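Local structure of viral structural protein 4 (Bombyx mori cytoplasmic polyhedrosis virus, 6TZ0) at residues H53-A57 and Y171-L175; D284-K288 and G306-R310. The protein binds GTP and probably serves as the nucleotide-hydrolysing partner of the viral RNA-dependent RNA polymerase during transcription inside the capsid. One frame throughout, in Å; residues are numbered along the deposited sequence.

Contact 1 (H53-A57 and Y171-L175); sequences HSMLA and YINQL
Tyr171 lays its ring against Leu56 and Ala57 where two helices, 41-60 and 170-176, pack nearly at right angles in the N-terminal helical part of the chain. Within the two segments the axes make an angle of 98° and approach to 11.3 Å, a wide spacing that the tyrosine and two leucines bridge. CG of Tyr171 sits between its backbone N and carbonyl carbon (chi1 52°), which carries the ring out to helix 41-60. One ring face is turned to the backbone there, with Leu56 O and Ala57 N lying over it, the latter 4.0 Å above the plane and displaced toward the rim. The CD1-CE1 side of the ring rests on Leu56, whose CB is 3.7 Å from Tyr171 CD1, while the other side meets Ala57, CB to Tyr171 CE2 3.9 Å. The phenol oxygen ends near the His53 carbonyl, a contact rather than a bond, and near the edge of the imidazole, whose ND1 is hydrogen-bonded to Ala49 O within its own helix. Helix 70-79 closes the apolar side: Tyr73 touches both Leu56 and Leu175. Beyond the contact, Gln174 packs on Arg458 of the polymerase chain, so helix 170-176 also faces the enzyme. Leu56 and Leu175, each with CG anti to its carbonyl carbon, meet end on through their CD1 methyls, 3.8 Å apart, and Ile172 CD1 lies 4.2 Å from that same Leu56 CD1.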
ATOM      1  N   HIS B  53      40.023   2.675  19.588  1.00 28.90           N
ATOM      2  CA  HIS B  53      38.942   3.635  19.340  1.00 28.90           C
ATOM      3  C   HIS B  53      39.351   4.717  18.351  1.00 28.90           C
ATOM      4  O   HIS B  53      38.572   5.070  17.452  1.00 28.90           O
ATOM      5  CB  HIS B  53      38.490   4.302  20.635  1.00 28.90           C
ATOM      6  CG  HIS B  53      37.614   3.453  21.495  1.00 28.90           C
ATOM      7  ND1 HIS B  53      38.109   2.643  22.491  1.00 28.90           N
ATOM      8  CD2 HIS B  53      36.269   3.314  21.531  1.00 28.90           C
ATOM      9  CE1 HIS B  53      37.107   2.034  23.096  1.00 28.90           C
ATOM     10  NE2 HIS B  53      35.980   2.416  22.524  1.00 28.90           N
ATOM     11  N   SER B  54      40.567   5.249  18.500  1.00 29.63           N
ATOM     12  CA  SER B  54      41.039   6.290  17.588  1.00 29.63           C
ATOM     13  C   SER B  54      41.189   5.762  16.165  1.00 29.63           C
ATOM     14  O   SER B  54      40.772   6.420  15.200  1.00 29.63           O
ATOM     15  CB  SER B  54      42.366   6.844  18.088  1.00 29.63           C
ATOM     16  OG  SER B  54      42.224   7.410  19.375  1.00 29.63           O
ATOM     17  N   MET B  55      41.755   4.558  16.028  1.00 32.75           N
ATOM     18  CA  MET B  55      41.926   3.943  14.715  1.00 32.75           C
ATOM     19  C   MET B  55      40.584   3.644  14.055  1.00 32.75           C
ATOM     20  O   MET B  55      40.418   3.858  12.847  1.00 32.75           O
ATOM     21  CB  MET B  55      42.756   2.670  14.862  1.00 32.75           C
ATOM     22  CG  MET B  55      43.098   1.956  13.577  1.00 32.75           C
ATOM     23  SD  MET B  55      44.216   2.849  12.508  1.00 32.75           S
ATOM     24  CE  MET B  55      45.749   2.640  13.400  1.00 32.75           C
ATOM     25  N   LEU B  56      39.604   3.182  14.840  1.00 31.33           N
ATOM     26  CA  LEU B  56      38.280   2.890  14.297  1.00 31.33           C
ATOM     27  C   LEU B  56      37.560   4.147  13.838  1.00 31.33           C
ATOM     28  O   LEU B  56      36.887   4.130  12.802  1.00 31.33           O
ATOM     29  CB  LEU B  56      37.431   2.153  15.326  1.00 31.33           C
ATOM     30  CG  LEU B  56      37.689   0.665  15.499  1.00 31.33           C
ATOM     31  CD1 LEU B  56      36.881   0.148  16.652  1.00 31.33           C
ATOM     32  CD2 LEU B  56      37.282  -0.030  14.231  1.00 31.33           C
ATOM     33  N   ALA B  57      37.684   5.242  14.593  1.00 30.82           N
ATOM     34  CA  ALA B  57      37.072   6.497  14.166  1.00 30.82           C
ATOM     35  C   ALA B  57      37.716   7.024  12.890  1.00 30.82           C
ATOM     36  O   ALA B  57      37.015   7.524  11.996  1.00 30.82           O
ATOM     37  CB  ALA B  57      37.163   7.528  15.284  1.00 30.82           C
ATOM     38  N   TYR B 171      30.337   3.332  14.871  1.00 28.05           N
ATOM     39  CA  TYR B 171      31.162   2.189  14.488  1.00 28.05           C
ATOM     40  C   TYR B 171      31.169   1.102  15.559  1.00 28.05           C
ATOM     41  O   TYR B 171      31.234  -0.089  15.229  1.00 28.05           O
ATOM     42  CB  TYR B 171      32.581   2.656  14.142  1.00 28.05           C
ATOM     43  CG  TYR B 171      33.265   3.519  15.182  1.00 28.05           C
ATOM     44  CD1 TYR B 171      33.977   2.953  16.230  1.00 28.05           C
ATOM     45  CD2 TYR B 171      33.205   4.903  15.107  1.00 28.05           C
ATOM     46  CE1 TYR B 171      34.596   3.737  17.179  1.00 28.05           C
ATOM     47  CE2 TYR B 171      33.823   5.693  16.049  1.00 28.05           C
ATOM     48  CZ  TYR B 171      34.513   5.103  17.082  1.00 28.05           C
ATOM     49  OH  TYR B 171      35.130   5.889  18.023  1.00 28.05           O
ATOM     50  N   ILE B 172      31.038   1.479  16.830  1.00 26.62           N
ATOM     51  CA  ILE B 172      30.900   0.478  17.884  1.00 26.62           C
ATOM     52  C   ILE B 172      29.565  -0.251  17.759  1.00 26.62           C
ATOM     53  O   ILE B 172      29.496  -1.473  17.935  1.00 26.62           O
ATOM     54  CB  ILE B 172      31.088   1.134  19.264  1.00 26.62           C
ATOM     55  CG1 ILE B 172      32.478   1.749  19.362  1.00 26.62           C
ATOM     56  CG2 ILE B 172      30.921   0.128  20.385  1.00 26.62           C
ATOM     57  CD1 ILE B 172      33.595   0.745  19.217  1.00 26.62           C
ATOM     58  N   ASN B 173      28.500   0.476  17.407  1.00 26.66           N
ATOM     59  CA  ASN B 173      27.212  -0.154  17.125  1.00 26.66           C
ATOM     60  C   ASN B 173      27.282  -1.083  15.925  1.00 26.66           C
ATOM     61  O   ASN B 173      26.572  -2.091  15.885  1.00 26.66           O
ATOM     62  CB  ASN B 173      26.142   0.904  16.870  1.00 26.66           C
ATOM     63  CG  ASN B 173      25.722   1.622  18.119  1.00 26.66           C
ATOM     64  OD1 ASN B 173      25.570   1.016  19.175  1.00 26.66           O
ATOM     65  ND2 ASN B 173      25.516   2.923  18.008  1.00 26.66           N
ATOM     66  N   GLN B 174      28.113  -0.751  14.937  1.00 28.99           N
ATOM     67  CA  GLN B 174      28.337  -1.658  13.817  1.00 28.99           C
ATOM     68  C   GLN B 174      29.079  -2.912  14.259  1.00 28.99           C
ATOM     69  O   GLN B 174      28.864  -3.988  13.694  1.00 28.99           O
ATOM     70  CB  GLN B 174      29.111  -0.932  12.721  1.00 28.99           C
ATOM     71  CG  GLN B 174      28.353   0.238  12.143  1.00 28.99           C
ATOM     72  CD  GLN B 174      29.190   1.102  11.240  1.00 28.99           C
ATOM     73  OE1 GLN B 174      30.339   0.791  10.950  1.00 28.99           O
ATOM     74  NE2 GLN B 174      28.641   2.235  10.848  1.00 28.99           N
ATOM     75  N   LEU B 175      29.945  -2.794  15.265  1.00 26.94           N
ATOM     76  CA  LEU B 175      30.666  -3.961  15.766  1.00 26.94           C
ATOM     77  C   LEU B 175      29.841  -4.842  16.696  1.00 26.94           C
ATOM     78  O   LEU B 175      30.195  -6.012  16.866  1.00 26.94           O
ATOM     79  CB  LEU B 175      31.928  -3.533  16.506  1.00 26.94           C
ATOM     80  CG  LEU B 175      32.994  -2.852  15.666  1.00 26.94           C
ATOM     81  CD1 LEU B 175      34.102  -2.399  16.574  1.00 26.94           C
ATOM     82  CD2 LEU B 175      33.498  -3.797  14.614  1.00 26.94           C
TER

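Contact 2 (D284-K288 and G306-R310); sequences DDYLK and GISAR
The backbones around Tyr286 and Ala309 come within 5.5 Å, CA to CA, where two irregular loops lie side by side next to a four-stranded antiparallel sheet. Segment 284-288, just ahead of helix 290-296, is shaped by an Asx turn at Asp285, and segment 306-310 belongs to the loop between strands 297-299 and 313-319, the outermost two of the sheet. Tyr286 carries most of the contact. With CG anti to the backbone N (chi1 179°), its ring extends along the second loop, roughly perpendicular to the Ile307 side chain; Ile307 CG1 packs 3.7 Å from Tyr286 CE1. The Ser308 carbonyl oxygen approaches the same ring obliquely, beside CG and CD2, and is hydrogen-bonded to the hydroxyl of Ser311. Trp260 of strand 255-261 meets the ring edge-to-face, tying this aromatic to the sheet, while Ile510 and Asn511 touch it from another loop. Farther out, Leu287 CD1 reaches Ala309 CB at 4.2 Å. Gly358 and Arg520, seen to bind GTP in this protein, each lie about 9 Å away, side chain to side chain, from Tyr286 and Ala309 respectively; no GTP is bound to this chain here. In the Asx turn, Leu287 N donates to Asp285 OD2 at 3.0 Å, with an N-H...O angle of 159°, and meets that oxygen from above the carboxylate plane, 42° out of it.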
ATOM      1  N   ASP B 284       9.069  11.860  57.966  1.00 37.03           N
ATOM      2  CA  ASP B 284       8.144  12.854  57.453  1.00 37.03           C
ATOM      3  C   ASP B 284       6.997  12.197  56.698  1.00 37.03           C
ATOM      4  O   ASP B 284       7.120  11.106  56.141  1.00 37.03           O
ATOM      5  CB  ASP B 284       8.860  13.842  56.537  1.00 37.03           C
ATOM      6  CG  ASP B 284       9.760  14.783  57.293  1.00 37.03           C
ATOM      7  OD1 ASP B 284       9.483  15.041  58.480  1.00 37.03           O
ATOM      8  OD2 ASP B 284      10.734  15.280  56.698  1.00 37.03           O
ATOM      9  N   ASP B 285       5.876  12.897  56.674  1.00 37.74           N
ATOM     10  CA  ASP B 285       4.636  12.411  56.101  1.00 37.74           C
ATOM     11  C   ASP B 285       4.699  12.486  54.578  1.00 37.74           C
ATOM     12  O   ASP B 285       5.494  13.229  54.001  1.00 37.74           O
ATOM     13  CB  ASP B 285       3.476  13.240  56.649  1.00 37.74           C
ATOM     14  CG  ASP B 285       2.130  12.631  56.367  1.00 37.74           C
ATOM     15  OD1 ASP B 285       1.780  11.637  57.034  1.00 37.74           O
ATOM     16  OD2 ASP B 285       1.418  13.147  55.479  1.00 37.74           O
ATOM     17  N   TYR B 286       3.857  11.682  53.930  1.00 33.10           N
ATOM     18  CA  TYR B 286       3.781  11.684  52.475  1.00 33.10           C
ATOM     19  C   TYR B 286       3.171  12.970  51.939  1.00 33.10           C
ATOM     20  O   TYR B 286       3.537  13.417  50.848  1.00 33.10           O
ATOM     21  CB  TYR B 286       2.978  10.472  52.011  1.00 33.10           C
ATOM     22  CG  TYR B 286       2.788  10.340  50.520  1.00 33.10           C
ATOM     23  CD1 TYR B 286       3.823   9.918  49.701  1.00 33.10           C
ATOM     24  CD2 TYR B 286       1.561  10.611  49.936  1.00 33.10           C
ATOM     25  CE1 TYR B 286       3.641   9.783  48.340  1.00 33.10           C
ATOM     26  CE2 TYR B 286       1.370  10.478  48.582  1.00 33.10           C
ATOM     27  CZ  TYR B 286       2.412  10.069  47.790  1.00 33.10           C
ATOM     28  OH  TYR B 286       2.225   9.937  46.438  1.00 33.10           O
ATOM     29  N   LEU B 287       2.251  13.582  52.682  1.00 33.54           N
ATOM     30  CA  LEU B 287       1.613  14.802  52.206  1.00 33.54           C
ATOM     31  C   LEU B 287       2.475  16.036  52.410  1.00 33.54           C
ATOM     32  O   LEU B 287       2.258  17.041  51.728  1.00 33.54           O
ATOM     33  CB  LEU B 287       0.265  14.996  52.889  1.00 33.54           C
ATOM     34  CG  LEU B 287      -0.752  13.927  52.510  1.00 33.54           C
ATOM     35  CD1 LEU B 287      -2.034  14.105  53.285  1.00 33.54           C
ATOM     36  CD2 LEU B 287      -1.012  13.948  51.021  1.00 33.54           C
ATOM     37  N   LYS B 288       3.417  15.994  53.343  1.00 36.05           N
ATOM     38  CA  LYS B 288       4.437  17.026  53.419  1.00 36.05           C
ATOM     39  C   LYS B 288       5.319  16.959  52.181  1.00 36.05           C
ATOM     40  O   LYS B 288       5.813  15.883  51.827  1.00 36.05           O
ATOM     41  CB  LYS B 288       5.277  16.847  54.677  1.00 36.05           C
ATOM     42  CG  LYS B 288       6.358  17.884  54.847  1.00 36.05           C
ATOM     43  CD  LYS B 288       7.085  17.702  56.160  1.00 36.05           C
ATOM     44  CE  LYS B 288       8.179  18.737  56.326  1.00 36.05           C
ATOM     45  NZ  LYS B 288       8.883  18.586  57.625  1.00 36.05           N
ATOM     46  N   GLY B 306       1.788  -0.079  47.054  1.00 27.65           N
ATOM     47  CA  GLY B 306       0.884   0.452  48.059  1.00 27.65           C
ATOM     48  C   GLY B 306       1.307   1.716  48.778  1.00 27.65           C
ATOM     49  O   GLY B 306       1.220   1.789  50.004  1.00 27.65           O
ATOM     50  N   ILE B 307       1.760   2.721  48.029  1.00 28.44           N
ATOM     51  CA  ILE B 307       2.008   4.035  48.597  1.00 28.44           C
ATOM     52  C   ILE B 307       0.662   4.694  48.886  1.00 28.44           C
ATOM     53  O   ILE B 307      -0.344   4.428  48.215  1.00 28.44           O
ATOM     54  CB  ILE B 307       2.884   4.868  47.636  1.00 28.44           C
ATOM     55  CG1 ILE B 307       3.507   6.080  48.324  1.00 28.44           C
ATOM     56  CG2 ILE B 307       2.134   5.292  46.383  1.00 28.44           C
ATOM     57  CD1 ILE B 307       4.601   5.725  49.256  1.00 28.44           C
ATOM     58  N   SER B 308       0.615   5.502  49.939  1.00 30.96           N
ATOM     59  CA  SER B 308      -0.638   6.109  50.361  1.00 30.96           C
ATOM     60  C   SER B 308      -0.328   7.387  51.119  1.00 30.96           C
ATOM     61  O   SER B 308       0.832   7.762  51.293  1.00 30.96           O
ATOM     62  CB  SER B 308      -1.468   5.145  51.214  1.00 30.96           C
ATOM     63  OG  SER B 308      -0.831   4.861  52.442  1.00 30.96           O
ATOM     64  N   ALA B 309      -1.382   8.056  51.584  1.00 33.29           N
ATOM     65  CA  ALA B 309      -1.217   9.284  52.348  1.00 33.29           C
ATOM     66  C   ALA B 309      -0.674   9.037  53.747  1.00 33.29           C
ATOM     67  O   ALA B 309      -0.245   9.991  54.403  1.00 33.29           O
ATOM     68  CB  ALA B 309      -2.548  10.031  52.431  1.00 33.29           C
ATOM     69  N   ARG B 310      -0.675   7.791  54.210  1.00 35.20           N
ATOM     70  CA  ARG B 310      -0.188   7.426  55.529  1.00 35.20           C
ATOM     71  C   ARG B 310       1.258   6.959  55.506  1.00 35.20           C
ATOM     72  O   ARG B 310       1.749   6.448  56.515  1.00 35.20           O
ATOM     73  CB  ARG B 310      -1.077   6.335  56.118  1.00 35.20           C
ATOM     74  CG  ARG B 310      -2.502   6.783  56.336  1.00 35.20           C
ATOM     75  CD  ARG B 310      -3.310   5.712  57.036  1.00 35.20           C
ATOM     76  NE  ARG B 310      -3.378   4.483  56.251  1.00 35.20           N
ATOM     77  CZ  ARG B 310      -4.273   4.249  55.297  1.00 35.20           C
ATOM     78  NH1 ARG B 310      -5.182   5.165  54.994  1.00 35.20           N
ATOM     79  NH2 ARG B 310      -4.256   3.099  54.642  1.00 35.20           N
TER

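The contacts follow one another along the chain, 53-57 with 171-175 closing well before 284-288 with 306-310 begins. Their centres are 49 Å apart on opposite sides of the chain's centre, and their nearest atoms are about 36 Å from each other. They share no helix or strand: contact 1 joins helices of the N-terminal part, beside the polymerase chain, whereas contact 2 joins loops bordering the antiparallel sheet formed by strands 255-261, 266-271, 297-299 and 313-319. Contact 2 lies near the nucleotide-binding region, the side chains of Tyr286 and Ala309 being about 9 Å from those of Gly358 and Arg520 respectively; contact 1 belongs to a side facing the polymerase, away from the annotated sites.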